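Local coordinates for protein serine racemase (PDB 4ECL) that is the cytoplasmic part of VanTG and belongs to the alanine racemase family, pairing a TIM-barrel domain with a second, strand-rich domain, at residues Ala92-Thr103 with Leu113-His123; Thr137-Phe147 with Val185-Leu194. All blocks are in the same frame, centred on the assembly; numbering follows the deposited sequence.

Contact 1 of 2, residues Ala92-Thr103 with Leu113-His123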
loop_
_atom_site.group_PDB
_atom_site.type_symbol
_atom_site.label_atom_id
_atom_site.label_comp_id
_atom_site.label_asym_id
_atom_site.label_seq_id
_atom_site.Cartn_x
_atom_site.Cartn_y
_atom_site.Cartn_z
ATOM N N ALA A 92 15.708 2.571 23.843
ATOM C CA ALA A 92 15.413 1.776 25.032
ATOM C C ALA A 92 14.632 2.578 26.064
ATOM O O ALA A 92 13.894 2.013 26.869
ATOM C CB ALA A 92 16.688 1.233 25.648
ATOM N N LYS A 93 14.808 3.897 26.039
ATOM C CA LYS A 93 14.101 4.782 26.952
ATOM C C LYS A 93 12.596 4.777 26.665
ATOM O O LYS A 93 11.775 4.781 27.582
ATOM C CB LYS A 93 14.670 6.195 26.849
ATOM C CG LYS A 93 13.963 7.212 27.713
ATOM C CD LYS A 93 14.668 8.556 27.658
ATOM C CE LYS A 93 13.788 9.656 28.237
ATOM N NZ LYS A 93 13.249 9.302 29.581
ATOM N N GLU A 94 12.241 4.759 25.386
ATOM C CA GLU A 94 10.840 4.720 24.984
ATOM C C GLU A 94 10.204 3.375 25.312
ATOM O O GLU A 94 9.033 3.314 25.687
ATOM C CB GLU A 94 10.699 5.017 23.490
ATOM C CG GLU A 94 11.015 6.448 23.116
ATOM C CD GLU A 94 11.071 6.654 21.614
ATOM O OE1 GLU A 94 12.136 6.375 21.021
ATOM O OE2 GLU A 94 10.056 7.093 21.026
ATOM N N LEU A 95 10.978 2.301 25.160
ATOM C CA LEU A 95 10.507 0.971 25.519
ATOM C C LEU A 95 10.134 0.963 26.986
ATOM O O LEU A 95 9.113 0.384 27.384
ATOM C CB LEU A 95 11.599 -0.069 25.282
ATOM C CG LEU A 95 11.826 -0.489 23.837
ATOM C CD1 LEU A 95 13.027 -1.407 23.717
ATOM C CD2 LEU A 95 10.577 -1.176 23.333
ATOM N N CYS A 96 10.971 1.613 27.789
ATOM C CA CYS A 96 10.783 1.635 29.230
ATOM C C CYS A 96 9.582 2.496 29.605
ATOM O O CYS A 96 8.723 2.062 30.382
ATOM C CB CYS A 96 12.039 2.150 29.931
ATOM S SG CYS A 96 11.958 2.057 31.729
ATOM N N LYS A 97 9.529 3.707 29.043
ATOM C CA LYS A 97 8.482 4.682 29.358
ATOM C C LYS A 97 7.098 4.240 28.899
ATOM O O LYS A 97 6.101 4.473 29.588
ATOM C CB LYS A 97 8.813 6.047 28.748
ATOM C CG LYS A 97 7.602 6.974 28.575
ATOM C CD LYS A 97 8.024 8.388 28.191
ATOM C CE LYS A 97 8.942 8.374 26.978
ATOM N NZ LYS A 97 9.884 9.532 26.973
ATOM N N TYR A 98 7.040 3.609 27.732
ATOM C CA TYR A 98 5.767 3.140 27.205
ATOM C C TYR A 98 5.459 1.697 27.584
ATOM O O TYR A 98 4.483 1.119 27.087
ATOM C CB TYR A 98 5.701 3.333 25.691
ATOM C CG TYR A 98 5.648 4.791 25.295
ATOM C CD1 TYR A 98 4.580 5.594 25.681
ATOM C CD2 TYR A 98 6.664 5.366 24.546
ATOM C CE1 TYR A 98 4.524 6.934 25.326
ATOM C CE2 TYR A 98 6.619 6.705 24.186
ATOM C CZ TYR A 98 5.549 7.482 24.578
ATOM O OH TYR A 98 5.503 8.812 24.222
ATOM N N GLU A 99 6.283 1.136 28.467
ATOM C CA GLU A 99 6.069 -0.207 29.007
ATOM C C GLU A 99 5.812 -1.228 27.912
ATOM O O GLU A 99 4.927 -2.067 28.022
ATOM C CB GLU A 99 4.908 -0.222 29.994
ATOM C CG GLU A 99 5.177 0.477 31.313
ATOM C CD GLU A 99 4.001 0.341 32.277
ATOM O OE1 GLU A 99 3.608 1.356 32.896
ATOM O OE2 GLU A 99 3.463 -0.782 32.408
ATOM N N LEU A 100 6.584 -1.142 26.844
ATOM C CA LEU A 100 6.468 -2.095 25.757
ATOM C C LEU A 100 7.358 -3.304 26.023
ATOM O O LEU A 100 8.440 -3.164 26.573
ATOM C CB LEU A 100 6.852 -1.410 24.452
ATOM C CG LEU A 100 5.977 -0.167 24.243
ATOM C CD1 LEU A 100 6.435 0.655 23.049
ATOM C CD2 LEU A 100 4.505 -0.571 24.096
ATOM N N THR A 101 6.887 -4.490 25.652
ATOM C CA THR A 101 7.673 -5.707 25.795
ATOM C C THR A 101 8.420 -5.929 24.487
ATOM O O THR A 101 7.802 -5.882 23.414
ATOM C CB THR A 101 6.771 -6.928 26.094
ATOM O OG1 THR A 101 5.977 -6.663 27.258
ATOM C CG2 THR A 101 7.612 -8.164 26.344
ATOM N N GLN A 102 9.739 -6.145 24.574
ATOM C CA GLN A 102 10.590 -6.258 23.389
ATOM C C GLN A 102 11.006 -7.692 23.082
ATOM O O GLN A 102 11.362 -8.450 23.989
ATOM C CB GLN A 102 11.836 -5.386 23.551
ATOM C CG GLN A 102 12.836 -5.514 22.417
ATOM C CD GLN A 102 12.256 -5.090 21.091
ATOM O OE1 GLN A 102 11.573 -4.069 21.007
ATOM N NE2 GLN A 102 12.510 -5.875 20.046
ATOM N N THR A 103 10.963 -8.073 21.806
ATOM C CA THR A 103 11.491 -9.378 21.403
ATOM C C THR A 103 13.025 -9.366 21.372
ATOM O O THR A 103 13.633 -8.500 20.740
ATOM C CB THR A 103 11.003 -9.788 20.011
ATOM O OG1 THR A 103 9.598 -10.068 20.052
ATOM C CG2 THR A 103 11.755 -11.021 19.515
ATOM N N LEU A 113 20.977 -4.050 24.176
ATOM C CA LEU A 113 19.791 -3.443 24.764
ATOM C C LEU A 113 19.939 -3.305 26.282
ATOM O O LEU A 113 19.507 -2.305 26.871
ATOM C CB LEU A 113 18.543 -4.278 24.438
ATOM C CG LEU A 113 17.205 -3.663 24.846
ATOM C CD1 LEU A 113 16.915 -2.419 24.026
ATOM C CD2 LEU A 113 16.082 -4.673 24.705
ATOM N N ASN A 114 20.545 -4.318 26.903
ATOM C CA ASN A 114 20.788 -4.328 28.345
ATOM C C ASN A 114 21.711 -3.185 28.757
ATOM O O ASN A 114 21.514 -2.554 29.798
ATOM C CB ASN A 114 21.403 -5.665 28.769
ATOM C CG ASN A 114 21.585 -5.785 30.280
ATOM O OD1 ASN A 114 20.678 -5.480 31.059
ATOM N ND2 ASN A 114 22.763 -6.234 30.697
ATOM N N LYS A 115 22.709 -2.915 27.920
ATOM C CA LYS A 115 23.716 -1.903 28.224
ATOM C C LYS A 115 23.163 -0.488 28.203
ATOM O O LYS A 115 23.802 0.433 28.705
ATOM C CB LYS A 115 24.902 -2.024 27.269
ATOM C CG LYS A 115 25.682 -3.305 27.470
ATOM C CD LYS A 115 26.801 -3.450 26.464
ATOM C CE LYS A 115 27.673 -4.646 26.810
ATOM N NZ LYS A 115 28.337 -4.477 28.134
ATOM N N GLN A 116 21.972 -0.312 27.636
ATOM C CA GLN A 116 21.354 1.010 27.606
ATOM C C GLN A 116 20.947 1.460 29.013
ATOM O O GLN A 116 20.750 2.649 29.260
ATOM C CB GLN A 116 20.175 1.036 26.639
ATOM C CG GLN A 116 20.526 0.536 25.248
ATOM C CD GLN A 116 21.745 1.234 24.672
ATOM O OE1 GLN A 116 21.775 2.460 24.563
ATOM N NE2 GLN A 116 22.758 0.455 24.298
ATOM N N GLY A 117 20.841 0.505 29.934
ATOM C CA GLY A 117 20.599 0.804 31.335
ATOM C C GLY A 117 19.144 0.967 31.742
ATOM O O GLY A 117 18.851 1.281 32.900
ATOM N N TYR A 118 18.227 0.755 30.802
ATOM C CA TYR A 118 16.798 0.875 31.091
ATOM C C TYR A 118 16.143 -0.469 31.413
ATOM O O TYR A 118 16.408 -1.478 30.755
ATOM C CB TYR A 118 16.072 1.561 29.934
ATOM C CG TYR A 118 16.463 3.008 29.777
ATOM C CD1 TYR A 118 15.993 3.967 30.660
ATOM C CD2 TYR A 118 17.311 3.416 28.758
ATOM C CE1 TYR A 118 16.352 5.295 30.532
ATOM C CE2 TYR A 118 17.680 4.747 28.622
ATOM C CZ TYR A 118 17.196 5.677 29.514
ATOM O OH TYR A 118 17.547 6.997 29.394
ATOM N N ASP A 119 15.298 -0.475 32.439
ATOM C CA ASP A 119 14.542 -1.668 32.804
ATOM C C ASP A 119 13.439 -1.951 31.780
ATOM O O ASP A 119 12.519 -1.160 31.606
ATOM C CB ASP A 119 13.962 -1.522 34.212
ATOM C CG ASP A 119 15.031 -1.619 35.294
ATOM O OD1 ASP A 119 16.086 -2.244 35.040
ATOM O OD2 ASP A 119 14.812 -1.077 36.398
ATOM N N ILE A 120 13.553 -3.092 31.110
ATOM C CA ILE A 120 12.729 -3.421 29.957
ATOM C C ILE A 120 12.179 -4.840 30.076
ATOM O O ILE A 120 12.915 -5.765 30.432
ATOM C CB ILE A 120 13.574 -3.348 28.681
ATOM C CG1 ILE A 120 13.987 -1.906 28.400
ATOM C CG2 ILE A 120 12.822 -3.914 27.493
ATOM C CD1 ILE A 120 14.669 -1.739 27.077
ATOM N N LYS A 121 10.890 -5.020 29.792
ATOM C CA LYS A 121 10.315 -6.360 29.751
ATOM C C LYS A 121 10.564 -6.994 28.383
ATOM O O LYS A 121 10.530 -6.311 27.366
ATOM C CB LYS A 121 8.815 -6.321 30.037
ATOM C CG LYS A 121 8.434 -6.392 31.502
ATOM C CD LYS A 121 7.027 -6.975 31.651
ATOM C CE LYS A 121 6.587 -7.029 33.108
ATOM N NZ LYS A 121 6.434 -5.663 33.690
ATOM N N ALA A 122 10.789 -8.303 28.342
ATOM C CA ALA A 122 11.138 -8.923 27.071
ATOM C C ALA A 122 10.611 -10.329 26.900
ATOM O O ALA A 122 10.293 -11.006 27.875
ATOM C CB ALA A 122 12.663 -8.925 26.906
ATOM N N HIS A 123 10.521 -10.766 25.650
ATOM C CA HIS A 123 10.319 -12.180 25.349
ATOM C C HIS A 123 11.481 -12.592 24.473
ATOM O O HIS A 123 11.797 -11.903 23.493
ATOM C CB HIS A 123 9.023 -12.439 24.579
ATOM C CG HIS A 123 7.786 -12.310 25.402
ATOM N ND1 HIS A 123 6.602 -12.929 25.059
ATOM C CD2 HIS A 123 7.536 -11.628 26.546
ATOM C CE1 HIS A 123 5.678 -12.637 25.958
ATOM N NE2 HIS A 123 6.219 -11.848 26.870
HETATM O O HOH W 1 16.139 9.122 31.519
HETATM O O HOH W 2 9.443 -2.571 29.044
#
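Gln-102 and Ala-122 lie side by side on strands 101-104 and 120-127, parallel neighbours in the TIM-type barrel that form a beta-alpha-beta unit with helix 107-114. Gln-102 uses both of its backbone groups: its N donates to Lys-121 O (2.9 Å), and its O accepts from His-123 N (3.0 Å), so it bonds to the two residues flanking Ala-122, as parallel pairing requires. With CG anti to N (chi1 176°) and a bend at chi2, the Gln-102 side chain touches CD2 of Leu-113 with its CG, then runs forward along its own strand. NE2 donates to Thr-103 O at 2.9 Å, the acceptor lying close to the amide plane; Gly-85 O also takes a bond from NE2, and Thr-87 holds OE1, which together fix the amide's rotation. On the other face of the sheet, Thr-101 turns its methyl CG2 to His-123 CD2 (3.5 Å), while ND1 of that imidazole is hydrogen-bonded to His-200. Helix 92-97 packs over the start of the second strand. Ile-120 stretches CD1 to Leu-95 CD1 (3.8 Å), and Ala-92 CB fits between this tip, Leu-113 CD1 and the CB of Gln-116. Tyr-118, its CG beside the backbone N (chi1 -67°), lays its ring flat against the helix: Lys-93 CA stands 3.9 Å from the ring centroid, only 8° off the normal, in a CH-pi contact; CB follows over the same face, and CG and CD pass beyond the rim alongside OH. A Schellman motif with Glu-99 at C-prime ends the helix and leads into the strand. Just ahead of the direct strand pairing, water 2 bridges the backbones, donating to Leu-100 O at 2.7 Å and accepting from Lys-121 N at 2.9 Å.

Contact 2 of 2, residues Thr137-Phe147 with Val185-Leu194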
loop_
_atom_site.group_PDB
_atom_site.type_symbol
_atom_site.label_atom_id
_atom_site.label_comp_id
_atom_site.label_asym_id
_atom_site.label_seq_id
_atom_site.Cartn_x
_atom_site.Cartn_y
_atom_site.Cartn_z
ATOM N N THR A 137 19.115 -22.845 18.266
ATOM C CA THR A 137 18.888 -23.907 19.238
ATOM C C THR A 137 20.206 -24.505 19.711
ATOM O O THR A 137 20.254 -25.137 20.764
ATOM C CB THR A 137 18.000 -25.030 18.681
ATOM O OG1 THR A 137 18.524 -25.480 17.426
ATOM C CG2 THR A 137 16.579 -24.543 18.491
ATOM N N GLU A 138 21.266 -24.312 18.929
ATOM C CA GLU A 138 22.592 -24.786 19.315
ATOM C C GLU A 138 23.048 -24.005 20.528
ATOM O O GLU A 138 23.372 -24.579 21.562
ATOM C CB GLU A 138 23.608 -24.560 18.197
ATOM C CG GLU A 138 23.031 -24.523 16.801
ATOM C CD GLU A 138 22.990 -25.888 16.153
ATOM O OE1 GLU A 138 22.667 -26.867 16.860
ATOM O OE2 GLU A 138 23.291 -25.981 14.941
ATOM N N ASP A 139 23.031 -22.685 20.394
ATOM C CA ASP A 139 23.659 -21.785 21.353
ATOM C C ASP A 139 22.919 -21.715 22.685
ATOM O O ASP A 139 22.526 -20.633 23.128
ATOM C CB ASP A 139 23.806 -20.381 20.743
ATOM C CG ASP A 139 24.404 -20.408 19.334
ATOM O OD1 ASP A 139 25.087 -21.396 18.990
ATOM O OD2 ASP A 139 24.189 -19.440 18.569
ATOM N N LYS A 140 22.759 -22.876 23.320
ATOM C CA LYS A 140 22.009 -23.014 24.566
ATOM C C LYS A 140 22.505 -22.051 25.630
ATOM O O LYS A 140 21.723 -21.525 26.426
ATOM C CB LYS A 140 22.134 -24.442 25.107
ATOM C CG LYS A 140 21.662 -25.516 24.155
ATOM C CD LYS A 140 20.314 -26.071 24.560
ATOM C CE LYS A 140 19.732 -26.919 23.442
ATOM N NZ LYS A 140 20.813 -27.618 22.686
ATOM N N ASP A 141 23.811 -21.821 25.653
ATOM C CA ASP A 141 24.374 -21.019 26.725
ATOM C C ASP A 141 24.023 -19.541 26.559
ATOM O O ASP A 141 23.744 -18.843 27.539
ATOM C CB ASP A 141 25.880 -21.259 26.858
ATOM C CG ASP A 141 26.198 -22.592 27.558
ATOM O OD1 ASP A 141 25.902 -22.725 28.770
ATOM O OD2 ASP A 141 26.733 -23.508 26.892
ATOM N N LYS A 142 24.017 -19.066 25.318
ATOM C CA LYS A 142 23.630 -17.683 25.060
ATOM C C LYS A 142 22.185 -17.417 25.502
ATOM O O LYS A 142 21.881 -16.366 26.068
ATOM C CB LYS A 142 23.843 -17.333 23.588
ATOM C CG LYS A 142 25.293 -17.533 23.139
ATOM C CD LYS A 142 25.481 -17.186 21.667
ATOM C CE LYS A 142 26.912 -17.461 21.195
ATOM N NZ LYS A 142 27.042 -17.223 19.726
ATOM N N ILE A 143 21.308 -18.387 25.274
ATOM C CA ILE A 143 19.914 -18.275 25.699
ATOM C C ILE A 143 19.809 -18.138 27.219
ATOM O O ILE A 143 19.129 -17.243 27.736
ATOM C CB ILE A 143 19.083 -19.486 25.224
ATOM C CG1 ILE A 143 19.007 -19.500 23.693
ATOM C CG2 ILE A 143 17.663 -19.442 25.822
ATOM C CD1 ILE A 143 18.580 -20.837 23.105
ATOM N N LEU A 144 20.498 -19.024 27.932
ATOM C CA LEU A 144 20.469 -19.007 29.385
ATOM C C LEU A 144 21.077 -17.705 29.914
ATOM O O LEU A 144 20.591 -17.128 30.888
ATOM C CB LEU A 144 21.201 -20.235 29.942
ATOM C CG LEU A 144 21.314 -20.312 31.463
ATOM C CD1 LEU A 144 19.936 -20.290 32.107
ATOM C CD2 LEU A 144 22.094 -21.553 31.872
ATOM N N ALA A 145 22.138 -17.243 29.261
ATOM C CA ALA A 145 22.779 -15.987 29.632
ATOM C C ALA A 145 21.821 -14.801 29.501
ATOM O O ALA A 145 21.873 -13.854 30.296
ATOM C CB ALA A 145 24.030 -15.765 28.794
ATOM N N ALA A 146 20.928 -14.865 28.513
ATOM C CA ALA A 146 19.975 -13.789 28.296
ATOM C C ALA A 146 19.008 -13.699 29.470
ATOM O O ALA A 146 18.373 -12.665 29.688
ATOM C CB ALA A 146 19.221 -14.003 26.998
ATOM N N PHE A 147 18.898 -14.788 30.227
ATOM C CA PHE A 147 18.049 -14.809 31.414
ATOM C C PHE A 147 18.746 -14.227 32.646
ATOM O O PHE A 147 18.169 -14.188 33.734
ATOM C CB PHE A 147 17.592 -16.234 31.720
ATOM C CG PHE A 147 16.394 -16.664 30.939
ATOM C CD1 PHE A 147 15.118 -16.379 31.398
ATOM C CD2 PHE A 147 16.536 -17.364 29.750
ATOM C CE1 PHE A 147 14.006 -16.770 30.683
ATOM C CE2 PHE A 147 15.426 -17.759 29.024
ATOM C CZ PHE A 147 14.152 -17.464 29.496
ATOM N N VAL A 185 15.024 -27.182 23.989
ATOM C CA VAL A 185 15.586 -25.976 24.598
ATOM C C VAL A 185 15.023 -25.751 25.998
ATOM O O VAL A 185 15.774 -25.512 26.949
ATOM C CB VAL A 185 15.291 -24.712 23.789
ATOM C CG1 VAL A 185 15.664 -23.474 24.607
ATOM C CG2 VAL A 185 16.034 -24.726 22.449
ATOM N N LEU A 186 13.701 -25.822 26.114
ATOM C CA LEU A 186 13.032 -25.644 27.401
ATOM C C LEU A 186 13.511 -26.656 28.457
ATOM O O LEU A 186 13.761 -26.290 29.609
ATOM C CB LEU A 186 11.515 -25.742 27.243
ATOM C CG LEU A 186 10.841 -24.723 26.325
ATOM C CD1 LEU A 186 9.363 -24.616 26.668
ATOM C CD2 LEU A 186 11.508 -23.372 26.432
ATOM N N ASP A 187 13.629 -27.922 28.061
ATOM C CA ASP A 187 14.084 -28.961 28.976
ATOM C C ASP A 187 15.494 -28.633 29.441
ATOM O O ASP A 187 15.803 -28.699 30.631
ATOM C CB ASP A 187 14.093 -30.322 28.286
ATOM C CG ASP A 187 12.710 -30.831 27.975
ATOM O OD1 ASP A 187 11.745 -30.387 28.637
ATOM O OD2 ASP A 187 12.588 -31.683 27.069
ATOM N N TRP A 188 16.345 -28.279 28.485
ATOM C CA TRP A 188 17.725 -27.934 28.786
ATOM C C TRP A 188 17.784 -26.738 29.736
ATOM O O TRP A 188 18.533 -26.752 30.702
ATOM C CB TRP A 188 18.496 -27.639 27.499
ATOM C CG TRP A 188 19.978 -27.444 27.718
ATOM C CD1 TRP A 188 20.951 -28.389 27.613
ATOM C CD2 TRP A 188 20.637 -26.228 28.085
ATOM N NE1 TRP A 188 22.176 -27.842 27.897
ATOM C CE2 TRP A 188 22.009 -26.510 28.185
ATOM C CE3 TRP A 188 20.197 -24.923 28.333
ATOM C CZ2 TRP A 188 22.950 -25.540 28.523
ATOM C CZ3 TRP A 188 21.123 -23.963 28.670
ATOM C CH2 TRP A 188 22.488 -24.274 28.763
ATOM N N LEU A 189 16.996 -25.704 29.464
ATOM C CA LEU A 189 16.913 -24.561 30.373
ATOM C C LEU A 189 16.490 -24.983 31.783
ATOM O O LEU A 189 17.093 -24.563 32.775
ATOM C CB LEU A 189 15.953 -23.492 29.832
ATOM C CG LEU A 189 16.414 -22.725 28.599
ATOM C CD1 LEU A 189 15.313 -21.788 28.053
ATOM C CD2 LEU A 189 17.692 -21.952 28.928
ATOM N N LYS A 190 15.459 -25.819 31.865
ATOM C CA LYS A 190 14.967 -26.310 33.147
ATOM C C LYS A 190 16.083 -26.986 33.943
ATOM O O LYS A 190 16.276 -26.725 35.135
ATOM C CB LYS A 190 13.828 -27.302 32.931
ATOM C CG LYS A 190 12.499 -26.662 32.571
ATOM C CD LYS A 190 11.395 -27.706 32.479
ATOM C CE LYS A 190 11.383 -28.589 33.719
ATOM N NZ LYS A 190 11.273 -27.782 34.967
ATOM N N SER A 191 16.816 -27.856 33.261
ATOM C CA SER A 191 17.914 -28.590 33.862
ATOM C C SER A 191 18.968 -27.650 34.433
ATOM O O SER A 191 19.673 -28.001 35.378
ATOM C CB SER A 191 18.530 -29.523 32.823
ATOM O OG SER A 191 17.537 -30.410 32.332
ATOM N N SER A 192 19.065 -26.456 33.857
ATOM C CA SER A 192 20.003 -25.432 34.313
ATOM C C SER A 192 19.461 -24.620 35.483
ATOM O O SER A 192 19.973 -23.538 35.776
ATOM C CB SER A 192 20.324 -24.468 33.174
ATOM O OG SER A 192 20.721 -25.166 32.008
ATOM N N GLY A 193 18.407 -25.118 36.123
ATOM C CA GLY A 193 17.812 -24.434 37.258
ATOM C C GLY A 193 16.926 -23.254 36.899
ATOM O O GLY A 193 16.604 -22.426 37.752
ATOM N N LEU A 194 16.524 -23.171 35.637
ATOM C CA LEU A 194 15.683 -22.060 35.192
ATOM C C LEU A 194 14.204 -22.430 35.240
ATOM O O LEU A 194 13.814 -23.483 34.733
ATOM C CB LEU A 194 16.068 -21.639 33.782
ATOM C CG LEU A 194 15.399 -20.345 33.326
ATOM C CD1 LEU A 194 15.933 -19.170 34.137
ATOM C CD2 LEU A 194 15.602 -20.128 31.834
#
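Trp-188 O is gripped twice by Ser-192, through OG at 3.0 Å and more weakly through the backbone N. The same hydroxyl lies over the rim of one face of the Trp-188 indole. Lys-140 takes the opposite face: its CB stands 3.5 Å from the centroid of the six-membered ring in a CH-pi contact, and the bend at chi2 (-104°) carries CD on to Trp-188 CG and CD2, so the aliphatic chain spans both rings. At the edge, Asp-141 OD1 comes within 3.7 Å of CH2, its carboxylate nearly perpendicular to the indole, and Leu-144 CB meets CZ3. Deeper in, Leu-189 CD2 touches both Ile-143 CG2 and Leu-144 CB. Leu-194, whose N closes the Schellman motif with Gly-193 at C-prime, drops CD2 over the centre of the Phe-147 ring, 3.5 Å from the centroid. Helix 140-146 thus crosses the C-terminal end of helix 169-191 at -61°, as two outer helices of the barrel; beneath them Ile-143 rests on strand 120-127, Leu-189 on strand 152-158, and Phe-147 on Val-154 of the latter.

How the contacts relate
Contact 1 is mostly buried and reaches into the sheet of the barrel, whereas contact 2 is a partly buried helix-to-helix seam on its outside. Their centres are 22 Å apart and their nearest atoms about 7 Å, so they do not touch; along the chain contact 1 closes before contact 2 opens. Strand 120-127 links them: contact 1 pairs its first half with a neighbouring strand, and side chains of 137-147 pack on its later residues. Backbone hydrogen bonds and a bridging water join the segments of contact 1, while contact 2 has no hydrogen bond across it and relies on apolar and CH-pi packing. Each also has a lysine over an aromatic face, by CA and CB in contact 1 and by side-chain methylenes in contact 2.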